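PDB 6QGI: VP5 from Halorubrum pleomorphic virus 2, which probably drives fusion of the viral envelope with the membrane of its haloarchaeal host, as an envelope protein of a prokaryotic virus. Local coordinates for residues D141-L146 with P211-D216; Y74-I79 with L267-E272; G354-Y359 with V368-E373; R301-T306 with D446-T451. One frame throughout, in Å; residues are numbered along the deposited sequence.

Contact 1 (D141-L146 with P211-D216); sequences DVFLML and PTVQYD
Val-142 and Leu-144, in the loop after helix 91-133, grip strand 212-215 by two backbone hydrogen bonds placed around a single bridge between Phe-143 and Val-213. Gln-214 N gives a nearly straight bond to Val-142 O (2.8 Å, 175° at the hydrogen). Leu-144 N bonds to Thr-212 O at 3.0 Å. The same two oxygens each take a CA-H...O contact as well, Val-142 O from Val-213 and Thr-212 O from Phe-143.

The apolar contacts fall into two groups. The Phe-143 ring lies alongside Val-213 and Pro-211, pointing the same way as both; its CE1 comes 3.5 Å from Val-213 CG2, and Pro-211 CB sits 4.0 Å from its CD1. Leu-128 and Ile-127 of helix 91-133 also touch this ring. Away from the ring, Leu-144 CB meets Thr-212 CB at 3.7 Å, while Thr-212 OG1 bonds to Asn-208.

Gln-214 makes a contact of another kind: a chi1 of 59° puts CG between the backbone N and the carbonyl carbon, and this aliphatic carbon lies 3.4 Å from Val-142 O.

Backbone polarity thus joins loop to strand, and the side chains that carry the packing are mostly hydrocarbon, with the phenylalanine packed on helix 91-133.

Contact 2 (Y74-I79 with L267-E272); sequences YTDAKI and LVTPRE
Asp-76 and Ile-79 on helix 66-86 face the start of helix 270-279, where Thr-269 is the N-cap: its OG1 accepts from Glu-272 N at 2.9 Å. The cap depends on the threonine's rotation. With chi1 at 75°, OG1 sits between the backbone N and the carbonyl carbon, turned back to its own helix, and the methyl CG2 is left to face helix 66-86.

That methyl is the centre of the tight part. Ile-79 CD1 reaches it at 3.6 Å, the two side chains crossing at a slant, and the Asp-76 carboxylate comes up through OD1 at 3.9 Å from the same CG2. Thr-75 also offers its methyl, sliding past Thr-269 in the opposite direction, and Pro-270 CD approaches that Thr-75 CG2 more distantly, at 4.4 Å; the Thr-75 hydroxyl turns back to His-71 O in its own helix.

Toward Leu-267 the fit is looser and partly exposed. Ile-79 CD1 stands 4.3 Å from Leu-267 CD2. Trp-479 and Glu-483 of helix 476-496 touch Leu-267, so this end of the contact reaches a third helix, while Asp-76 and Arg-271 both touch helix 91-133.

The polar link between the segments is a salt bridge, with the side chains crossing near a right angle and the carboxylate and guanidinium planes 37° apart. Arg-271 NE is held by Leu-20 O, which would steady the group. The bridge itself runs from Arg-271 NH1 to Asp-76 OD2 at 2.8 Å, but its hydrogen bond is weak, bent to 125° at the hydrogen.

Contact 3 (G354-Y359 with V368-E373); sequences GDWTAY and VTLTSE
The Trp-356 indole meets segment 368-373 mainly along its edge, where the carbonyl oxygens of Ser-372 and Glu-373 lie near the ring plane; Ser-372 O is 3.2 Å from CZ2, and Glu-373 O lies by CH2. One face carries Ala-358 CB, 3.4 Å above the plane and offset toward the rim. Ala-358 is the centre of an inverse gamma turn that brings the chain leaving strand 343-355 up against strand 367-370. Leu-370 crosses the indole at about a right angle, its CD2 obliquely placed 3.4 Å from NE1. Tyr-375 adds an edge-to-face partner for the tryptophan, and Ala-423 and Phe-425 of strand 418-427 touch it too.

Beyond the turn, Tyr-359 and Leu-370 form a single backbone bridge. Tyr-359 CB rests on Leu-370 CD2, but the phenol leads away from the segment: with CG between the backbone N and the carbonyl carbon (chi1 67°), it is directed to Ile-420 and Ala-423. At the centre of the turn, Ala-358 CB packs against Ser-372 CB at 3.4 Å.

Two N-H groups meet at one oxygen, Ala-358 O. It takes a weak bond from Trp-356 NE1 at 2.9 Å within its own segment, and across the contact it accepts from Thr-371 N at 2.8 Å, the donor standing above the carbonyl plane, 61° out of it.

Contact 4 (R301-T306 with D446-T451); sequences REATIT and DKLTNT
Arg-301 and Asn-450 form a non-hydrogen-bonded pair near one end of the two segments, in an antiparallel ladder where side chains of paired residues share a face of the sheet. The amide ND2 lies over one face of the guanidinium, 4.0 Å from Arg-301 NH2, with the two planes steeply inclined at 79°. Both nitrogens donate to one water, weakly from the arginine, so the water joins two groups that do not bond directly. The arginine's charge is met by a salt bridge from NE to Asp-298.

Next on the same face, Ala-303 and Leu-448 pair likewise: Leu-448 CD2 bends back to Ala-303 CB at 3.5 Å. Glu-302, Thr-304, Lys-447 and Thr-449 project from the other face. There a chi1 of 59° holds Thr-304 OG1 between the backbone N and the carbonyl carbon, against Lys-447 CB at 3.4 Å, and Glu-302 CB packs on the Thr-451 methyl.

Between the strands run four backbone bonds: Glu-302 N to Thr-449 O and Thr-449 N to Glu-302 O, 2.8 Å each, then Thr-304 N to Lys-447 O and Asp-446 N to Thr-304 O. Toward the other end of the segments Thr-306 OG1 donates to Asp-446 OD2 at 2.7 Å, from 40° above the carboxylate plane.

Strand 301-307 also pairs with strand 312-320, where Phe-318 touches Ala-303 and Ile-305, while strand 443-450 also pairs with the short strand 333-334.

Overall arrangement
Contacts 1 and 2 both belong to the N-terminal part of the envelope protein, contact 1 nested along the chain in the loop closed by contact 2, yet they lie on opposite sides of the chain's centre, 46 Å apart between centres. Both are partly buried: contact 1 ties loop to strand by backbone bonds, whereas contact 2 joins helices through methyls and an ion pair. Contact 3 reaches the strand network of contact 4 through strand 343-355, while strand 367-370 belongs to a separate small sheet; the nearest atoms of the two contacts are about 8 Å apart, and along the chain contact 3 lies inside the loop that contact 4 closes. Contact 4 is a surface ladder; contact 3, partly buried around a tryptophan, has a single backbone bond.

Contact 1 (D141-L146 with P211-D216)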
# COMPACT_ATOMS: atom_id res chain seq x y z
N ASP A 141 -9.31 -27.54 -8.87
CA ASP A 141 -9.55 -27.79 -7.45
C ASP A 141 -9.11 -26.61 -6.58
O ASP A 141 -9.53 -26.51 -5.42
CB ASP A 141 -8.82 -29.08 -7.00
CG ASP A 141 -9.27 -30.33 -7.73
OD1 ASP A 141 -10.46 -30.68 -7.64
OD2 ASP A 141 -8.41 -30.95 -8.40
N VAL A 142 -8.28 -25.70 -7.14
CA VAL A 142 -7.78 -24.52 -6.42
C VAL A 142 -8.23 -23.21 -7.11
O VAL A 142 -8.38 -22.20 -6.43
CB VAL A 142 -6.24 -24.55 -6.16
CG1 VAL A 142 -5.87 -25.67 -5.19
CG2 VAL A 142 -5.44 -24.69 -7.45
N PHE A 143 -8.46 -23.25 -8.45
CA PHE A 143 -8.90 -22.09 -9.25
C PHE A 143 -10.33 -22.26 -9.76
O PHE A 143 -10.75 -23.38 -10.04
CB PHE A 143 -7.95 -21.86 -10.44
CG PHE A 143 -6.54 -21.49 -10.06
CD1 PHE A 143 -6.23 -20.20 -9.65
CD2 PHE A 143 -5.52 -22.43 -10.12
CE1 PHE A 143 -4.92 -19.86 -9.30
CE2 PHE A 143 -4.22 -22.10 -9.75
CZ PHE A 143 -3.92 -20.82 -9.34
N LEU A 144 -11.07 -21.13 -9.90
CA LEU A 144 -12.45 -21.12 -10.40
C LEU A 144 -12.52 -21.68 -11.83
O LEU A 144 -13.38 -22.50 -12.12
CB LEU A 144 -13.04 -19.70 -10.34
CG LEU A 144 -14.52 -19.54 -10.73
CD1 LEU A 144 -15.44 -20.08 -9.65
CD2 LEU A 144 -14.85 -18.10 -11.02
N MET A 145 -11.57 -21.25 -12.70
CA MET A 145 -11.38 -21.69 -14.09
C MET A 145 -12.59 -21.37 -14.95
O MET A 145 -12.87 -22.08 -15.92
CB MET A 145 -11.03 -23.20 -14.16
CG MET A 145 -9.82 -23.59 -13.35
SD MET A 145 -8.27 -23.00 -14.05
CE MET A 145 -7.98 -24.27 -15.28
N LEU A 146 -13.30 -20.29 -14.61
CA LEU A 146 -14.48 -19.85 -15.35
C LEU A 146 -14.21 -18.55 -16.10
O LEU A 146 -13.32 -17.79 -15.71
CB LEU A 146 -15.69 -19.64 -14.42
CG LEU A 146 -16.34 -20.86 -13.79
CD1 LEU A 146 -17.53 -20.45 -12.95
CD2 LEU A 146 -16.79 -21.87 -14.84
N PRO A 211 -7.03 -14.52 -11.93
CA PRO A 211 -7.38 -15.84 -11.38
C PRO A 211 -8.12 -15.76 -10.05
O PRO A 211 -7.83 -14.90 -9.23
CB PRO A 211 -6.03 -16.54 -11.20
CG PRO A 211 -5.06 -15.77 -12.01
CD PRO A 211 -5.57 -14.38 -12.12
N THR A 212 -9.10 -16.65 -9.87
CA THR A 212 -9.88 -16.72 -8.64
C THR A 212 -9.39 -17.94 -7.88
O THR A 212 -9.58 -19.07 -8.33
CB THR A 212 -11.38 -16.71 -8.96
OG1 THR A 212 -11.71 -15.46 -9.54
CG2 THR A 212 -12.24 -16.95 -7.75
N VAL A 213 -8.71 -17.71 -6.75
CA VAL A 213 -8.19 -18.78 -5.91
C VAL A 213 -9.24 -19.09 -4.84
O VAL A 213 -9.68 -18.19 -4.14
CB VAL A 213 -6.81 -18.47 -5.30
CG1 VAL A 213 -6.32 -19.62 -4.43
CG2 VAL A 213 -5.79 -18.19 -6.39
N GLN A 214 -9.64 -20.35 -4.75
CA GLN A 214 -10.64 -20.79 -3.79
C GLN A 214 -10.09 -21.86 -2.84
O GLN A 214 -9.27 -22.69 -3.25
CB GLN A 214 -11.90 -21.30 -4.51
CG GLN A 214 -11.68 -22.47 -5.48
CD GLN A 214 -12.95 -22.93 -6.14
OE1 GLN A 214 -13.89 -22.16 -6.36
NE2 GLN A 214 -13.00 -24.21 -6.50
N TYR A 215 -10.55 -21.83 -1.58
CA TYR A 215 -10.24 -22.80 -0.52
C TYR A 215 -11.27 -22.69 0.61
O TYR A 215 -11.50 -21.61 1.15
CB TYR A 215 -8.80 -22.66 0.03
CG TYR A 215 -8.52 -23.49 1.27
CD1 TYR A 215 -8.35 -24.87 1.19
CD2 TYR A 215 -8.43 -22.89 2.52
CE1 TYR A 215 -8.12 -25.64 2.33
CE2 TYR A 215 -8.19 -23.65 3.67
CZ TYR A 215 -8.04 -25.02 3.57
OH TYR A 215 -7.81 -25.77 4.70
N ASP A 216 -11.86 -23.84 0.98
CA ASP A 216 -12.80 -24.05 2.09
C ASP A 216 -13.99 -23.06 2.09
O ASP A 216 -14.40 -22.56 3.14
CB ASP A 216 -12.02 -23.99 3.43
CG ASP A 216 -12.71 -24.63 4.62
OD1 ASP A 216 -13.42 -25.64 4.43
OD2 ASP A 216 -12.53 -24.12 5.75

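Contact 2 (Y74-I79 with L267-E272)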
# COMPACT_ATOMS: atom_id res chain seq x y z
N TYR A 74 8.93 16.52 -12.20
CA TYR A 74 9.13 17.94 -12.48
C TYR A 74 10.27 18.55 -11.65
O TYR A 74 11.06 19.30 -12.20
CB TYR A 74 7.84 18.72 -12.25
CG TYR A 74 7.00 18.95 -13.49
CD1 TYR A 74 7.50 19.66 -14.58
CD2 TYR A 74 5.67 18.54 -13.53
CE1 TYR A 74 6.72 19.90 -15.71
CE2 TYR A 74 4.88 18.79 -14.65
CZ TYR A 74 5.41 19.46 -15.74
OH TYR A 74 4.64 19.71 -16.84
N THR A 75 10.36 18.23 -10.34
CA THR A 75 11.41 18.74 -9.44
C THR A 75 12.80 18.39 -10.02
O THR A 75 13.62 19.30 -10.18
CB THR A 75 11.21 18.21 -8.01
OG1 THR A 75 9.95 18.66 -7.50
CG2 THR A 75 12.31 18.65 -7.05
N ASP A 76 13.04 17.11 -10.38
CA ASP A 76 14.31 16.62 -10.93
C ASP A 76 14.60 17.17 -12.32
O ASP A 76 15.75 17.45 -12.64
CB ASP A 76 14.32 15.08 -10.99
CG ASP A 76 14.42 14.36 -9.66
OD1 ASP A 76 14.72 15.03 -8.64
OD2 ASP A 76 14.21 13.13 -9.64
N ALA A 77 13.55 17.29 -13.15
CA ALA A 77 13.63 17.80 -14.52
C ALA A 77 13.98 19.29 -14.53
O ALA A 77 14.87 19.69 -15.27
CB ALA A 77 12.32 17.57 -15.24
N LYS A 78 13.29 20.09 -13.68
CA LYS A 78 13.52 21.53 -13.57
C LYS A 78 14.91 21.83 -13.01
O LYS A 78 15.59 22.69 -13.56
CB LYS A 78 12.44 22.22 -12.73
CG LYS A 78 11.12 22.37 -13.48
CD LYS A 78 10.03 23.04 -12.66
CE LYS A 78 8.71 22.94 -13.38
NZ LYS A 78 7.64 23.58 -12.61
N ILE A 79 15.37 21.08 -11.96
CA ILE A 79 16.69 21.26 -11.34
C ILE A 79 17.79 21.05 -12.41
O ILE A 79 18.63 21.94 -12.57
CB ILE A 79 16.90 20.37 -10.09
CG1 ILE A 79 16.09 20.94 -8.90
CG2 ILE A 79 18.39 20.25 -9.70
CD1 ILE A 79 15.81 19.98 -7.81
N LEU A 267 20.36 22.35 -3.12
CA LEU A 267 19.06 21.87 -2.66
C LEU A 267 18.98 20.33 -2.68
O LEU A 267 19.38 19.68 -3.66
CB LEU A 267 17.94 22.53 -3.52
CG LEU A 267 16.50 21.93 -3.60
CD1 LEU A 267 15.81 21.90 -2.28
CD2 LEU A 267 15.63 22.73 -4.51
N VAL A 268 18.49 19.76 -1.56
CA VAL A 268 18.27 18.33 -1.36
C VAL A 268 16.77 18.10 -1.57
O VAL A 268 15.95 18.60 -0.78
CB VAL A 268 18.78 17.81 0.01
CG1 VAL A 268 18.57 16.30 0.15
CG2 VAL A 268 20.24 18.17 0.24
N THR A 269 16.41 17.42 -2.68
CA THR A 269 15.03 17.17 -3.12
C THR A 269 14.23 16.34 -2.09
O THR A 269 14.82 15.51 -1.40
CB THR A 269 15.00 16.47 -4.51
OG1 THR A 269 15.35 15.09 -4.40
CG2 THR A 269 15.87 17.17 -5.54
N PRO A 270 12.88 16.52 -2.02
CA PRO A 270 12.08 15.69 -1.09
C PRO A 270 12.30 14.20 -1.33
O PRO A 270 12.40 13.43 -0.37
CB PRO A 270 10.64 16.10 -1.42
CG PRO A 270 10.75 17.47 -1.98
CD PRO A 270 12.01 17.45 -2.78
N ARG A 271 12.47 13.81 -2.62
CA ARG A 271 12.76 12.45 -3.09
C ARG A 271 14.11 11.98 -2.51
O ARG A 271 14.15 10.90 -1.92
CB ARG A 271 12.78 12.42 -4.63
CG ARG A 271 13.03 11.04 -5.23
CD ARG A 271 13.82 11.13 -6.52
NE ARG A 271 13.93 9.82 -7.16
CZ ARG A 271 14.51 9.58 -8.33
NH1 ARG A 271 15.06 10.58 -9.02
NH2 ARG A 271 14.55 8.35 -8.83
N GLU A 272 15.19 12.80 -2.64
CA GLU A 272 16.53 12.50 -2.12
C GLU A 272 16.50 12.31 -0.59
O GLU A 272 17.06 11.33 -0.11
CB GLU A 272 17.53 13.60 -2.50
CG GLU A 272 18.98 13.27 -2.19
CD GLU A 272 19.99 14.38 -2.45
OE1 GLU A 272 19.61 15.43 -3.01
OE2 GLU A 272 21.17 14.19 -2.09

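Contact 3 (G354-Y359 with V368-E373)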
# COMPACT_ATOMS: atom_id res chain seq x y z
N GLY A 354 -9.19 -1.38 22.14
CA GLY A 354 -10.53 -1.72 21.71
C GLY A 354 -11.20 -2.79 22.53
O GLY A 354 -10.56 -3.77 22.91
N ASP A 355 -12.50 -2.60 22.80
CA ASP A 355 -13.29 -3.55 23.56
C ASP A 355 -13.50 -4.83 22.75
O ASP A 355 -13.79 -4.76 21.55
CB ASP A 355 -14.64 -2.93 23.98
CG ASP A 355 -15.38 -3.73 25.03
OD1 ASP A 355 -14.85 -3.88 26.16
OD2 ASP A 355 -16.51 -4.19 24.74
N TRP A 356 -13.27 -5.98 23.39
CA TRP A 356 -13.45 -7.30 22.79
C TRP A 356 -14.77 -7.88 23.28
O TRP A 356 -15.02 -7.94 24.49
CB TRP A 356 -12.26 -8.21 23.12
CG TRP A 356 -12.25 -9.48 22.31
CD1 TRP A 356 -12.78 -10.68 22.67
CD2 TRP A 356 -11.70 -9.66 21.00
NE1 TRP A 356 -12.59 -11.60 21.67
CE2 TRP A 356 -11.92 -11.00 20.63
CE3 TRP A 356 -11.03 -8.81 20.09
CZ2 TRP A 356 -11.50 -11.53 19.40
CZ3 TRP A 356 -10.61 -9.33 18.88
CH2 TRP A 356 -10.85 -10.67 18.54
N THR A 357 -15.65 -8.25 22.34
CA THR A 357 -16.99 -8.79 22.61
C THR A 357 -17.12 -10.20 22.02
O THR A 357 -18.07 -10.92 22.34
CB THR A 357 -18.05 -7.80 22.06
OG1 THR A 357 -17.96 -6.59 22.81
CG2 THR A 357 -19.48 -8.32 22.15
N ALA A 358 -16.16 -10.61 21.18
CA ALA A 358 -16.17 -11.91 20.54
C ALA A 358 -15.61 -13.00 21.47
O ALA A 358 -14.58 -13.61 21.18
CB ALA A 358 -15.38 -11.85 19.24
N TYR A 359 -16.32 -13.25 22.58
CA TYR A 359 -15.93 -14.26 23.57
C TYR A 359 -17.14 -14.97 24.16
O TYR A 359 -18.23 -14.41 24.19
CB TYR A 359 -15.09 -13.62 24.70
CG TYR A 359 -15.86 -12.65 25.58
CD1 TYR A 359 -16.51 -13.10 26.73
CD2 TYR A 359 -15.91 -11.29 25.29
CE1 TYR A 359 -17.24 -12.22 27.53
CE2 TYR A 359 -16.61 -10.40 26.11
CZ TYR A 359 -17.25 -10.87 27.24
OH TYR A 359 -17.94 -10.00 28.05
N VAL A 368 -10.82 -20.53 28.35
CA VAL A 368 -11.56 -19.37 27.86
C VAL A 368 -11.70 -19.54 26.35
O VAL A 368 -10.74 -19.95 25.70
CB VAL A 368 -10.92 -18.01 28.25
CG1 VAL A 368 -11.72 -16.85 27.67
CG2 VAL A 368 -10.82 -17.87 29.77
N THR A 369 -12.88 -19.23 25.79
CA THR A 369 -13.14 -19.39 24.36
C THR A 369 -13.52 -18.05 23.72
O THR A 369 -14.32 -17.29 24.27
CB THR A 369 -14.22 -20.47 24.15
OG1 THR A 369 -13.79 -21.67 24.79
CG2 THR A 369 -14.51 -20.76 22.68
N LEU A 370 -12.91 -17.76 22.54
CA LEU A 370 -13.13 -16.58 21.70
C LEU A 370 -13.89 -17.00 20.44
O LEU A 370 -13.58 -18.04 19.86
CB LEU A 370 -11.81 -15.88 21.31
CG LEU A 370 -10.89 -15.35 22.41
CD1 LEU A 370 -9.70 -14.64 21.81
CD2 LEU A 370 -11.62 -14.41 23.37
N THR A 371 -14.88 -16.19 20.03
CA THR A 371 -15.70 -16.51 18.86
C THR A 371 -15.16 -15.83 17.57
O THR A 371 -15.70 -16.08 16.48
CB THR A 371 -17.17 -16.18 19.13
OG1 THR A 371 -17.28 -14.86 19.65
CG2 THR A 371 -17.81 -17.17 20.10
N SER A 372 -14.09 -15.02 17.69
CA SER A 372 -13.41 -14.38 16.56
C SER A 372 -11.90 -14.43 16.74
O SER A 372 -11.41 -14.39 17.87
CB SER A 372 -13.87 -12.94 16.35
OG SER A 372 -15.23 -12.87 15.95
N GLU A 373 -11.17 -14.53 15.62
CA GLU A 373 -9.71 -14.61 15.54
C GLU A 373 -9.05 -13.38 16.18
O GLU A 373 -9.36 -12.26 15.78
CB GLU A 373 -9.28 -14.74 14.07
CG GLU A 373 -7.93 -15.41 13.86
CD GLU A 373 -7.70 -16.04 12.50
OE1 GLU A 373 -8.43 -15.69 11.54
OE2 GLU A 373 -6.78 -16.88 12.39

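Contact 4 (R301-T306 with D446-T451)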
# COMPACT_ATOMS: atom_id res chain seq x y z
N ARG A 301 -2.05 17.91 13.78
CA ARG A 301 -3.25 17.55 14.54
C ARG A 301 -3.39 16.03 14.70
O ARG A 301 -3.70 15.32 13.74
CB ARG A 301 -4.52 18.15 13.93
CG ARG A 301 -4.79 19.57 14.43
CD ARG A 301 -5.31 20.47 13.33
NE ARG A 301 -4.26 20.80 12.37
CZ ARG A 301 -3.89 22.04 12.05
NH1 ARG A 301 -2.91 22.24 11.18
NH2 ARG A 301 -4.51 23.08 12.59
N GLU A 302 -3.14 15.56 15.93
CA GLU A 302 -3.26 14.15 16.31
C GLU A 302 -4.73 13.85 16.54
O GLU A 302 -5.41 14.55 17.30
CB GLU A 302 -2.42 13.82 17.55
CG GLU A 302 -2.18 12.33 17.73
CD GLU A 302 -1.70 11.91 19.11
OE1 GLU A 302 -0.50 12.13 19.41
OE2 GLU A 302 -2.51 11.35 19.88
N ALA A 303 -5.23 12.81 15.86
CA ALA A 303 -6.62 12.41 15.95
C ALA A 303 -6.75 10.98 16.43
O ALA A 303 -6.03 10.10 15.94
CB ALA A 303 -7.28 12.55 14.59
N THR A 304 -7.65 10.76 17.39
CA THR A 304 -7.97 9.43 17.89
C THR A 304 -9.21 8.98 17.12
O THR A 304 -10.22 9.70 17.11
CB THR A 304 -8.13 9.41 19.43
OG1 THR A 304 -9.18 10.30 19.81
CG2 THR A 304 -6.84 9.78 20.16
N ILE A 305 -9.11 7.86 16.39
CA ILE A 305 -10.20 7.35 15.55
C ILE A 305 -10.75 6.03 16.09
O ILE A 305 -10.04 5.30 16.79
CB ILE A 305 -9.79 7.20 14.05
CG1 ILE A 305 -8.56 6.26 13.87
CG2 ILE A 305 -9.57 8.57 13.41
CD1 ILE A 305 -8.38 5.66 12.47
N THR A 306 -12.01 5.74 15.77
CA THR A 306 -12.66 4.48 16.11
C THR A 306 -13.13 3.87 14.81
O THR A 306 -13.96 4.47 14.13
CB THR A 306 -13.80 4.67 17.14
OG1 THR A 306 -13.24 5.08 18.39
CG2 THR A 306 -14.62 3.39 17.37
N ASP A 446 -12.97 10.53 17.37
CA ASP A 446 -13.47 10.75 18.73
C ASP A 446 -12.93 12.05 19.32
O ASP A 446 -13.59 12.66 20.15
CB ASP A 446 -13.11 9.58 19.65
CG ASP A 446 -13.84 8.27 19.37
OD1 ASP A 446 -14.83 8.29 18.60
OD2 ASP A 446 -13.43 7.24 19.94
N LYS A 447 -11.71 12.45 18.88
CA LYS A 447 -11.02 13.65 19.34
C LYS A 447 -9.95 14.11 18.34
O LYS A 447 -9.36 13.28 17.64
CB LYS A 447 -10.36 13.38 20.71
CG LYS A 447 -10.18 14.60 21.60
CD LYS A 447 -8.86 14.59 22.37
CE LYS A 447 -8.82 13.67 23.58
NZ LYS A 447 -7.45 13.57 24.14
N LEU A 448 -9.69 15.43 18.30
CA LEU A 448 -8.66 16.11 17.52
C LEU A 448 -7.84 16.98 18.47
O LEU A 448 -8.43 17.73 19.24
CB LEU A 448 -9.26 16.98 16.39
CG LEU A 448 -9.93 16.28 15.22
CD1 LEU A 448 -10.61 17.28 14.33
CD2 LEU A 448 -8.92 15.58 14.37
N THR A 449 -6.50 16.86 18.44
CA THR A 449 -5.62 17.63 19.32
C THR A 449 -4.44 18.22 18.56
O THR A 449 -3.73 17.48 17.87
CB THR A 449 -5.10 16.74 20.49
OG1 THR A 449 -6.21 16.25 21.24
CG2 THR A 449 -4.14 17.48 21.42
N ASN A 450 -4.22 19.54 18.72
CA ASN A 450 -3.06 20.20 18.13
C ASN A 450 -1.86 19.83 19.01
O ASN A 450 -1.85 20.15 20.19
CB ASN A 450 -3.28 21.71 18.04
CG ASN A 450 -2.22 22.44 17.25
OD1 ASN A 450 -1.06 22.55 17.66
ND2 ASN A 450 -2.60 22.97 16.10
N THR A 451 -0.90 19.07 18.45
CA THR A 451 0.27 18.55 19.16
C THR A 451 1.21 19.63 19.75
O THR A 451 1.85 19.35 20.76
CB THR A 451 1.08 17.62 18.25
OG1 THR A 451 1.29 18.25 16.98
CG2 THR A 451 0.42 16.26 18.05
O HOH W 1 -5.35 23.86 15.12